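Local structure of dinoflagellate luciferase (Lingulodinium polyedrum, 1VPR) at residues F54-G57 with F58-L61; C107-N110 with F111-C115; N191-V194 with A195-H199. The protein catalyses the oxidation of dinoflagellate luciferin by molecular oxygen, emitting blue light, this chain being the third of three homologous luciferase domains in the whole protein. All blocks are in the same frame, centred on the assembly; numbering follows the deposited sequence.

Contact 1: F54-G57 with F58-L61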
ATOM      1  N   PHE A  54     -13.460  21.163   6.089  1.00 39.48           N
ATOM      2  CA  PHE A  54     -14.043  19.942   5.561  1.00 38.35           C
ATOM      3  C   PHE A  54     -15.115  19.465   6.514  1.00 37.98           C
ATOM      4  O   PHE A  54     -14.916  19.469   7.732  1.00 38.01           O
ATOM      5  CB  PHE A  54     -12.965  18.862   5.381  1.00 36.53           C
ATOM      6  CG  PHE A  54     -12.006  19.147   4.258  1.00 36.50           C
ATOM      7  CD1 PHE A  54     -10.972  20.065   4.422  1.00 35.38           C
ATOM      8  CD2 PHE A  54     -12.181  18.549   3.014  1.00 37.17           C
ATOM      9  CE1 PHE A  54     -10.132  20.386   3.365  1.00 37.45           C
ATOM     10  CE2 PHE A  54     -11.341  18.866   1.943  1.00 37.04           C
ATOM     11  CZ  PHE A  54     -10.313  19.789   2.121  1.00 36.43           C
ATOM     12  N   GLU A  55     -16.255  19.066   5.958  1.00 37.80           N
ATOM     13  CA  GLU A  55     -17.369  18.588   6.760  1.00 36.45           C
ATOM     14  C   GLU A  55     -16.849  17.534   7.729  1.00 35.69           C
ATOM     15  O   GLU A  55     -17.283  17.467   8.888  1.00 32.50           O
ATOM     16  CB  GLU A  55     -18.449  17.985   5.854  1.00 39.78           C
ATOM     17  CG  GLU A  55     -19.823  17.853   6.501  1.00 44.17           C
ATOM     18  CD  GLU A  55     -20.827  17.093   5.624  1.00 47.61           C
ATOM     19  OE1 GLU A  55     -20.884  17.346   4.393  1.00 48.89           O
ATOM     20  OE2 GLU A  55     -21.569  16.249   6.176  1.00 48.37           O
ATOM     21  N   SER A  56     -15.913  16.710   7.252  1.00 33.04           N
ATOM     22  CA  SER A  56     -15.335  15.670   8.096  1.00 31.96           C
ATOM     23  C   SER A  56     -13.971  15.250   7.574  1.00 30.44           C
ATOM     24  O   SER A  56     -13.575  15.626   6.478  1.00 29.58           O
ATOM     25  CB  SER A  56     -16.245  14.437   8.140  1.00 31.15           C
ATOM     26  OG  SER A  56     -16.182  13.704   6.916  1.00 29.91           O
ATOM     27  N   GLY A  57     -13.256  14.465   8.368  1.00 29.72           N
ATOM     28  CA  GLY A  57     -11.962  13.987   7.927  1.00 29.65           C
ATOM     29  C   GLY A  57     -12.149  13.085   6.717  1.00 30.09           C
ATOM     30  O   GLY A  57     -11.291  13.029   5.832  1.00 30.37           O
ATOM     31  N   PHE A  58     -13.268  12.363   6.684  1.00 28.37           N
ATOM     32  CA  PHE A  58     -13.555  11.477   5.565  1.00 27.92           C
ATOM     33  C   PHE A  58     -13.685  12.282   4.284  1.00 28.52           C
ATOM     34  O   PHE A  58     -13.261  11.825   3.227  1.00 31.01           O
ATOM     35  CB  PHE A  58     -14.841  10.682   5.809  1.00 26.35           C
ATOM     36  CG  PHE A  58     -14.690   9.576   6.825  1.00 24.76           C
ATOM     37  CD1 PHE A  58     -15.365   9.630   8.038  1.00 24.18           C
ATOM     38  CD2 PHE A  58     -13.888   8.476   6.557  1.00 25.16           C
ATOM     39  CE1 PHE A  58     -15.245   8.605   8.969  1.00 25.90           C
ATOM     40  CE2 PHE A  58     -13.753   7.437   7.480  1.00 22.59           C
ATOM     41  CZ  PHE A  58     -14.433   7.498   8.689  1.00 26.05           C
ATOM     42  N   HIS A  59     -14.275  13.477   4.371  1.00 28.85           N
ATOM     43  CA  HIS A  59     -14.419  14.324   3.194  1.00 26.37           C
ATOM     44  C   HIS A  59     -13.054  14.761   2.676  1.00 26.15           C
ATOM     45  O   HIS A  59     -12.872  14.962   1.470  1.00 23.70           O
ATOM     46  CB  HIS A  59     -15.260  15.559   3.504  1.00 28.85           C
ATOM     47  CG  HIS A  59     -16.711  15.258   3.680  1.00 30.22           C
ATOM     48  ND1 HIS A  59     -17.201  14.586   4.780  1.00 30.35           N
ATOM     49  CD2 HIS A  59     -17.767  15.460   2.859  1.00 31.03           C
ATOM     50  CE1 HIS A  59     -18.497  14.383   4.622  1.00 31.41           C
ATOM     51  NE2 HIS A  59     -18.865  14.905   3.464  1.00 30.65           N
ATOM     52  N   TYR A  60     -12.097  14.922   3.587  1.00 23.59           N
ATOM     53  CA  TYR A  60     -10.752  15.322   3.190  1.00 23.45           C
ATOM     54  C   TYR A  60     -10.113  14.140   2.448  1.00 23.60           C
ATOM     55  O   TYR A  60      -9.490  14.303   1.395  1.00 22.78           O
ATOM     56  CB  TYR A  60      -9.918  15.664   4.419  1.00 23.33           C
ATOM     57  CG  TYR A  60      -8.462  15.945   4.107  1.00 24.62           C
ATOM     58  CD1 TYR A  60      -8.076  17.098   3.415  1.00 24.56           C
ATOM     59  CD2 TYR A  60      -7.461  15.061   4.535  1.00 24.22           C
ATOM     60  CE1 TYR A  60      -6.722  17.362   3.161  1.00 23.81           C
ATOM     61  CE2 TYR A  60      -6.111  15.317   4.296  1.00 23.03           C
ATOM     62  CZ  TYR A  60      -5.748  16.461   3.610  1.00 25.36           C
ATOM     63  OH  TYR A  60      -4.413  16.698   3.370  1.00 25.42           O
ATOM     64  N   LEU A  61     -10.263  12.950   3.017  1.00 24.36           N
ATOM     65  CA  LEU A  61      -9.714  11.747   2.402  1.00 25.05           C
ATOM     66  C   LEU A  61     -10.313  11.539   1.006  1.00 24.69           C
ATOM     67  O   LEU A  61      -9.607  11.160   0.071  1.00 24.15           O
ATOM     68  CB  LEU A  61      -9.993  10.522   3.284  1.00 24.52           C
ATOM     69  CG  LEU A  61      -9.303  10.490   4.645  1.00 25.97           C
ATOM     70  CD1 LEU A  61      -9.562   9.133   5.284  1.00 27.33           C
ATOM     71  CD2 LEU A  61      -7.801  10.746   4.484  1.00 22.78           C
TER
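Ser56 and His59, their CA atoms 5.2 Å apart, face each other across the first turn of helix 57-65, where the chain leaves strand 52-54 with Ser56 at the N-cap. A regular helical bond from Leu61 N to Gly57 O (3.0 Å, 163°) is already in place, whereas His59 N and Tyr60 N are weakly bonded to Ser56 O, Tyr60 N weakly to Gly57 O as well. On the polar side of the turn, Ser56 OG lies 2.5 Å from His59 ND1, in the plane of the imidazole at its edge; this short hydrogen bond could run in either direction. Glu55 covers one face of the same imidazole: its CB sits over the ring centre in a CH-pi contact (3.7 Å to the centroid). The apolar side joins Phe54 to Tyr60 in a T-shaped pair, planes 84° apart and centroids 5.2 Å apart. Tyr60 CD1 stands above the rim of the Phe54 face, while Tyr60 CB lies over that face. Tyr60 chi1 (174°) turns the ring back toward Phe54 of the preceding strand, edge first, and its OH bonds His34 NE2 and Asn28 ND2. Phe58 and Leu61 pack on Ile176 of helix 172-181. Histidines of this helical bundle are thought to take part in the pH regulation of luciferase, and His59 and His34 are probably among them. Were His59 protonated, ND1 would have to donate and Ser56 OG accept; the bond might persist in that direction, with the hydroxyl proton turned to another partner, so pH could reach the helix cap.

Contact 2: C107-N110 with F111-C115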
ATOM      1  N   CYS A 107      -1.895 -17.537  -2.398  1.00 17.95           N
ATOM      2  CA  CYS A 107      -0.652 -17.661  -1.649  1.00 17.90           C
ATOM      3  C   CYS A 107      -0.888 -18.200  -0.256  1.00 16.10           C
ATOM      4  O   CYS A 107      -2.021 -18.236   0.230  1.00 17.27           O
ATOM      5  CB  CYS A 107       0.029 -16.285  -1.541  1.00 16.99           C
ATOM      6  SG  CYS A 107      -1.063 -15.026  -0.769  1.00 18.21           S
ATOM      7  N   PHE A 108       0.202 -18.615   0.378  1.00 18.27           N
ATOM      8  CA  PHE A 108       0.186 -19.160   1.743  1.00 18.40           C
ATOM      9  C   PHE A 108      -0.784 -20.341   1.862  1.00 19.41           C
ATOM     10  O   PHE A 108      -1.384 -20.550   2.914  1.00 19.76           O
ATOM     11  CB  PHE A 108      -0.200 -18.075   2.758  1.00 18.30           C
ATOM     12  CG  PHE A 108       0.869 -17.023   2.977  1.00 19.58           C
ATOM     13  CD1 PHE A 108       0.809 -15.807   2.310  1.00 18.98           C
ATOM     14  CD2 PHE A 108       1.940 -17.263   3.849  1.00 18.87           C
ATOM     15  CE1 PHE A 108       1.800 -14.834   2.498  1.00 18.78           C
ATOM     16  CE2 PHE A 108       2.940 -16.295   4.045  1.00 19.71           C
ATOM     17  CZ  PHE A 108       2.864 -15.074   3.363  1.00 19.05           C
ATOM     18  N   ASN A 109      -0.910 -21.108   0.782  1.00 20.72           N
ATOM     19  CA  ASN A 109      -1.826 -22.249   0.741  1.00 24.16           C
ATOM     20  C   ASN A 109      -3.236 -21.764   1.040  1.00 23.12           C
ATOM     21  O   ASN A 109      -3.931 -22.315   1.892  1.00 23.36           O
ATOM     22  CB  ASN A 109      -1.400 -23.313   1.752  1.00 25.20           C
ATOM     23  CG  ASN A 109      -0.154 -24.039   1.304  1.00 29.67           C
ATOM     24  OD1 ASN A 109      -0.078 -24.497   0.156  1.00 30.27           O
ATOM     25  ND2 ASN A 109       0.834 -24.148   2.191  1.00 30.71           N
ATOM     26  N   ASN A 110      -3.638 -20.714   0.320  1.00 21.83           N
ATOM     27  CA  ASN A 110      -4.939 -20.091   0.483  1.00 20.52           C
ATOM     28  C   ASN A 110      -5.083 -19.550   1.878  1.00 21.68           C
ATOM     29  O   ASN A 110      -6.154 -19.649   2.502  1.00 21.68           O
ATOM     30  CB  ASN A 110      -6.057 -21.070   0.194  1.00 23.13           C
ATOM     31  CG  ASN A 110      -6.090 -21.472  -1.235  1.00 24.56           C
ATOM     32  OD1 ASN A 110      -6.205 -20.622  -2.129  1.00 27.79           O
ATOM     33  ND2 ASN A 110      -5.976 -22.776  -1.484  1.00 26.79           N
ATOM     34  N   PHE A 111      -3.987 -18.965   2.350  1.00 18.26           N
ATOM     35  CA  PHE A 111      -3.908 -18.379   3.663  1.00 20.11           C
ATOM     36  C   PHE A 111      -4.117 -19.374   4.813  1.00 20.60           C
ATOM     37  O   PHE A 111      -4.334 -18.959   5.955  1.00 19.64           O
ATOM     38  CB  PHE A 111      -4.908 -17.220   3.750  1.00 20.66           C
ATOM     39  CG  PHE A 111      -4.647 -16.124   2.734  1.00 17.83           C
ATOM     40  CD1 PHE A 111      -5.545 -15.877   1.706  1.00 19.19           C
ATOM     41  CD2 PHE A 111      -3.518 -15.323   2.838  1.00 17.52           C
ATOM     42  CE1 PHE A 111      -5.329 -14.830   0.792  1.00 18.45           C
ATOM     43  CE2 PHE A 111      -3.291 -14.268   1.922  1.00 17.46           C
ATOM     44  CZ  PHE A 111      -4.206 -14.028   0.904  1.00 15.26           C
ATOM     45  N   GLN A 112      -4.019 -20.672   4.523  1.00 21.46           N
ATOM     46  CA  GLN A 112      -4.194 -21.687   5.577  1.00 24.81           C
ATOM     47  C   GLN A 112      -2.897 -21.919   6.347  1.00 24.85           C
ATOM     48  O   GLN A 112      -2.894 -22.549   7.397  1.00 24.18           O
ATOM     49  CB  GLN A 112      -4.677 -23.009   4.982  1.00 28.78           C
ATOM     50  CG  GLN A 112      -6.011 -22.897   4.268  1.00 33.25           C
ATOM     51  CD  GLN A 112      -6.437 -24.209   3.659  1.00 36.66           C
ATOM     52  OE1 GLN A 112      -7.288 -24.908   4.208  1.00 42.62           O
ATOM     53  NE2 GLN A 112      -5.838 -24.564   2.529  1.00 38.61           N
ATOM     54  N   ASP A 113      -1.789 -21.415   5.813  1.00 25.36           N
ATOM     55  CA  ASP A 113      -0.506 -21.541   6.489  1.00 25.55           C
ATOM     56  C   ASP A 113      -0.637 -20.838   7.833  1.00 26.94           C
ATOM     57  O   ASP A 113      -1.331 -19.810   7.949  1.00 27.22           O
ATOM     58  CB  ASP A 113       0.591 -20.872   5.654  1.00 27.21           C
ATOM     59  CG  ASP A 113       1.070 -21.752   4.515  1.00 29.20           C
ATOM     60  OD1 ASP A 113       1.641 -21.225   3.536  1.00 26.96           O
ATOM     61  OD2 ASP A 113       0.879 -22.987   4.607  1.00 30.46           O
ATOM     62  N   PRO A 114       0.020 -21.377   8.877  1.00 26.34           N
ATOM     63  CA  PRO A 114      -0.040 -20.783  10.217  1.00 26.04           C
ATOM     64  C   PRO A 114       0.468 -19.335  10.175  1.00 24.73           C
ATOM     65  O   PRO A 114       1.594 -19.068   9.734  1.00 24.79           O
ATOM     66  CB  PRO A 114       0.882 -21.685  11.052  1.00 25.03           C
ATOM     67  CG  PRO A 114       0.961 -22.940  10.276  1.00 29.20           C
ATOM     68  CD  PRO A 114       0.974 -22.499   8.846  1.00 26.43           C
ATOM     69  N   CYS A 115      -0.366 -18.416  10.634  1.00 24.49           N
ATOM     70  CA  CYS A 115      -0.016 -17.002  10.633  1.00 23.81           C
ATOM     71  C   CYS A 115       0.523 -16.518  11.981  1.00 24.18           C
ATOM     72  O   CYS A 115      -0.095 -16.726  13.016  1.00 22.84           O
ATOM     73  CB  CYS A 115      -1.249 -16.177  10.259  1.00 26.91           C
ATOM     74  SG  CYS A 115      -0.893 -14.425  10.007  1.00 25.64           S
TER
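Phe111 N closes a tight turn on Cys107 O (3.0 Å), yet the residues from Phe108 to Phe111 all have positive phi, between 55° and 62°, so this is a short left-handed helical turn built without glycine. Among the backbone bonds, Asp113 N returns to Phe108 O and Gln112 N to Asn109 O, taking the chain out of the turn. Side-chain hydrogen bonds reinforce this exit. Gln112 NE2 also donates to Asn109 O (3.0 Å), which lies in the amide plane of Gln112, and it arrives from the opposite face of the peptide plane to Gln112 N; one carbonyl oxygen is thus gripped by both ends of the same residue. Asn109 ND2 gives a nearly straight bond to Asp113 OD2 (2.7 Å, 168°) on the syn side of the carboxylate, with amide and carboxylate planes almost perpendicular. The amide of Asn110 serves the chain before the turn, ND2 bonding Arg104 O. Apolar and sulfur contacts lie on the inner side. Cys107 SG approaches the Phe111 ring obliquely, 4.2 Å from its centroid and closest to CE2 at 3.6 Å, helped by a first torsion that sets SG between the backbone N and the carbonyl carbon. Cys107 O stands over one face of that ring, toward its rim. Arg274, from barrel strand 271-282, makes a cation-pi contact with Phe108 and donates to Phe111 O and Asp113 O. Left-handed backbone is costly for residues with a CB; the paired donors on Asn109 O, the Asn109 to Asp113 bond and the guanidinium of Arg274 probably repay part of that cost.

Contact 3: N191-V194 with A195-H199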
ATOM      1  N   ASN A 191     -13.820   5.242  13.712  1.00 29.97           N
ATOM      2  CA  ASN A 191     -12.630   4.467  14.034  1.00 30.21           C
ATOM      3  C   ASN A 191     -12.636   3.088  13.373  1.00 29.29           C
ATOM      4  O   ASN A 191     -11.600   2.609  12.927  1.00 29.62           O
ATOM      5  CB  ASN A 191     -12.499   4.288  15.551  1.00 30.86           C
ATOM      6  CG  ASN A 191     -12.054   5.560  16.264  1.00 34.77           C
ATOM      7  OD1 ASN A 191     -11.942   5.579  17.502  1.00 37.73           O
ATOM      8  ND2 ASN A 191     -11.794   6.624  15.499  1.00 33.71           N
ATOM      9  N   LYS A 192     -13.793   2.440  13.327  1.00 28.29           N
ATOM     10  CA  LYS A 192     -13.868   1.117  12.726  1.00 27.97           C
ATOM     11  C   LYS A 192     -13.718   1.175  11.208  1.00 26.93           C
ATOM     12  O   LYS A 192     -13.132   0.274  10.602  1.00 27.47           O
ATOM     13  CB  LYS A 192     -15.193   0.445  13.065  1.00 29.15           C
ATOM     14  CG  LYS A 192     -15.296  -0.954  12.513  1.00 31.70           C
ATOM     15  CD  LYS A 192     -16.584  -1.608  12.924  1.00 34.29           C
ATOM     16  CE  LYS A 192     -16.454  -3.118  12.887  1.00 35.06           C
ATOM     17  NZ  LYS A 192     -16.370  -3.654  11.519  1.00 35.64           N
ATOM     18  N   ILE A 193     -14.264   2.218  10.597  1.00 25.52           N
ATOM     19  CA  ILE A 193     -14.176   2.361   9.147  1.00 25.86           C
ATOM     20  C   ILE A 193     -12.717   2.545   8.756  1.00 22.99           C
ATOM     21  O   ILE A 193     -12.234   1.926   7.823  1.00 24.94           O
ATOM     22  CB  ILE A 193     -14.975   3.573   8.643  1.00 24.01           C
ATOM     23  CG1 ILE A 193     -16.470   3.320   8.841  1.00 27.18           C
ATOM     24  CG2 ILE A 193     -14.680   3.800   7.156  1.00 26.35           C
ATOM     25  CD1 ILE A 193     -17.317   4.559   8.672  1.00 27.29           C
ATOM     26  N   VAL A 194     -12.020   3.396   9.490  1.00 22.77           N
ATOM     27  CA  VAL A 194     -10.610   3.642   9.231  1.00 21.60           C
ATOM     28  C   VAL A 194      -9.817   2.351   9.363  1.00 22.45           C
ATOM     29  O   VAL A 194      -9.056   1.975   8.459  1.00 22.94           O
ATOM     30  CB  VAL A 194     -10.048   4.679  10.234  1.00 22.39           C
ATOM     31  CG1 VAL A 194      -8.525   4.762  10.116  1.00 21.11           C
ATOM     32  CG2 VAL A 194     -10.675   6.040   9.959  1.00 21.68           C
ATOM     33  N   ALA A 195     -10.002   1.655  10.482  1.00 21.99           N
ATOM     34  CA  ALA A 195      -9.274   0.415  10.721  1.00 21.02           C
ATOM     35  C   ALA A 195      -9.594  -0.699   9.731  1.00 20.19           C
ATOM     36  O   ALA A 195      -8.691  -1.424   9.288  1.00 16.32           O
ATOM     37  CB  ALA A 195      -9.537  -0.080  12.143  1.00 22.70           C
ATOM     38  N   ASP A 196     -10.873  -0.865   9.390  1.00 19.37           N
ATOM     39  CA  ASP A 196     -11.252  -1.929   8.463  1.00 19.94           C
ATOM     40  C   ASP A 196     -10.808  -1.707   7.020  1.00 18.32           C
ATOM     41  O   ASP A 196     -10.546  -2.669   6.301  1.00 20.20           O
ATOM     42  CB  ASP A 196     -12.763  -2.157   8.495  1.00 24.42           C
ATOM     43  CG  ASP A 196     -13.226  -2.874   9.766  1.00 29.23           C
ATOM     44  OD1 ASP A 196     -14.460  -2.995   9.958  1.00 32.66           O
ATOM     45  OD2 ASP A 196     -12.370  -3.317  10.558  1.00 27.23           O
ATOM     46  N   THR A 197     -10.715  -0.450   6.594  1.00 18.46           N
ATOM     47  CA  THR A 197     -10.288  -0.154   5.225  1.00 16.55           C
ATOM     48  C   THR A 197      -8.824   0.278   5.168  1.00 16.72           C
ATOM     49  O   THR A 197      -8.313   0.584   4.094  1.00 17.49           O
ATOM     50  CB  THR A 197     -11.140   0.976   4.600  1.00 15.44           C
ATOM     51  OG1 THR A 197     -10.964   2.179   5.352  1.00 15.17           O
ATOM     52  CG2 THR A 197     -12.606   0.598   4.620  1.00 17.23           C
ATOM     53  N   ASP A 198      -8.123   0.246   6.295  1.00 16.59           N
ATOM     54  CA  ASP A 198      -6.740   0.729   6.308  1.00 17.47           C
ATOM     55  C   ASP A 198      -5.809  -0.038   5.383  1.00 15.58           C
ATOM     56  O   ASP A 198      -6.005  -1.228   5.081  1.00 17.45           O
ATOM     57  CB  ASP A 198      -6.160   0.755   7.741  1.00 17.39           C
ATOM     58  CG  ASP A 198      -5.135   1.890   7.955  1.00 21.41           C
ATOM     59  OD1 ASP A 198      -4.547   1.995   9.063  1.00 19.24           O
ATOM     60  OD2 ASP A 198      -4.913   2.697   7.024  1.00 25.10           O
ATOM     61  N   HIS A 199      -4.796   0.690   4.934  1.00 14.18           N
ATOM     62  CA  HIS A 199      -3.774   0.197   4.041  1.00 14.70           C
ATOM     63  C   HIS A 199      -4.233  -0.748   2.942  1.00 12.78           C
ATOM     64  O   HIS A 199      -5.106  -0.383   2.163  1.00 10.67           O
ATOM     65  CB  HIS A 199      -2.566  -0.372   4.834  1.00 15.75           C
ATOM     66  CG  HIS A 199      -2.913  -1.392   5.877  1.00 14.41           C
ATOM     67  ND1 HIS A 199      -3.037  -2.735   5.591  1.00 13.57           N
ATOM     68  CD2 HIS A 199      -3.141  -1.265   7.207  1.00 14.19           C
ATOM     69  CE1 HIS A 199      -3.327  -3.393   6.701  1.00 16.40           C
ATOM     70  NE2 HIS A 199      -3.396  -2.522   7.695  1.00 15.61           N
TER
HETATM   71  O   HOH W   1      -8.123   3.863   6.408  1.00 18.48           O
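Lys192 and Asp196 form an i to i+4 salt bridge on the exposed side of helix 187-197, close to its C-terminal end, in a surface contact of the luciferase catalytic domain. The lysine chain runs out extended and bends only at its last torsion (chi4 -71°), which brings NZ to 2.6 Å from Asp196 OD1, on the syn lone pair of the carboxylate. Beneath it the helix keeps its regular bonds, Ala195 N to Asn191 O and Asp196 N to Lys192 O. One residue further along, Ile193 O accepts twice from Thr197: OG1 at 2.8 Å and N at 3.1 Å come from opposite faces of the carbonyl plane. Thr197 OG1 is bonded in addition to Gln172 NE2. Val194 O lies 2.9 Å from a water oxygen that can donate to it and, weakly, to Asp198 OD2, though with more acceptors near it than protons the two need not be bonded at once. That OD2 receives His199 N from above the carboxylate plane (2.9 Å), while OD1 bonds Ser244 OG. Helices 172-181 and 187-197 connect neighbouring barrel strands 163-169 and 206-212, a helix-turn-helix like that of fatty acid binding proteins. Ile193 packs on Ala179 and Thr197 on Phe175 of helix 172-181, and His199 carries the chain to the barrel wall, bonding Glu266 of strand 259-266 and meeting Phe273 of strand 271-282 edge-to-face.

Overall arrangement
Contacts 1 and 3 are neighbours, their centres 15 Å apart on the same side of the chain's centre, and they join the helical bundle to the catalytic domain: Phe58 CE2 packs against Ile193 CG2 at 3.8 Å. Contact 2 sits on the far side of the chain's centre from contact 1, about 37 Å away between centres, and 23 Å from contact 3, with no touch to either. Contacts 2 and 3 both meet strands 259-266 and 271-282 of the antiparallel barrel, whose interior probably takes the luciferin. The packing of 58-61 on 191-194 offers a plausible route from the histidine-bearing bundle to the helix pair beside the barrel.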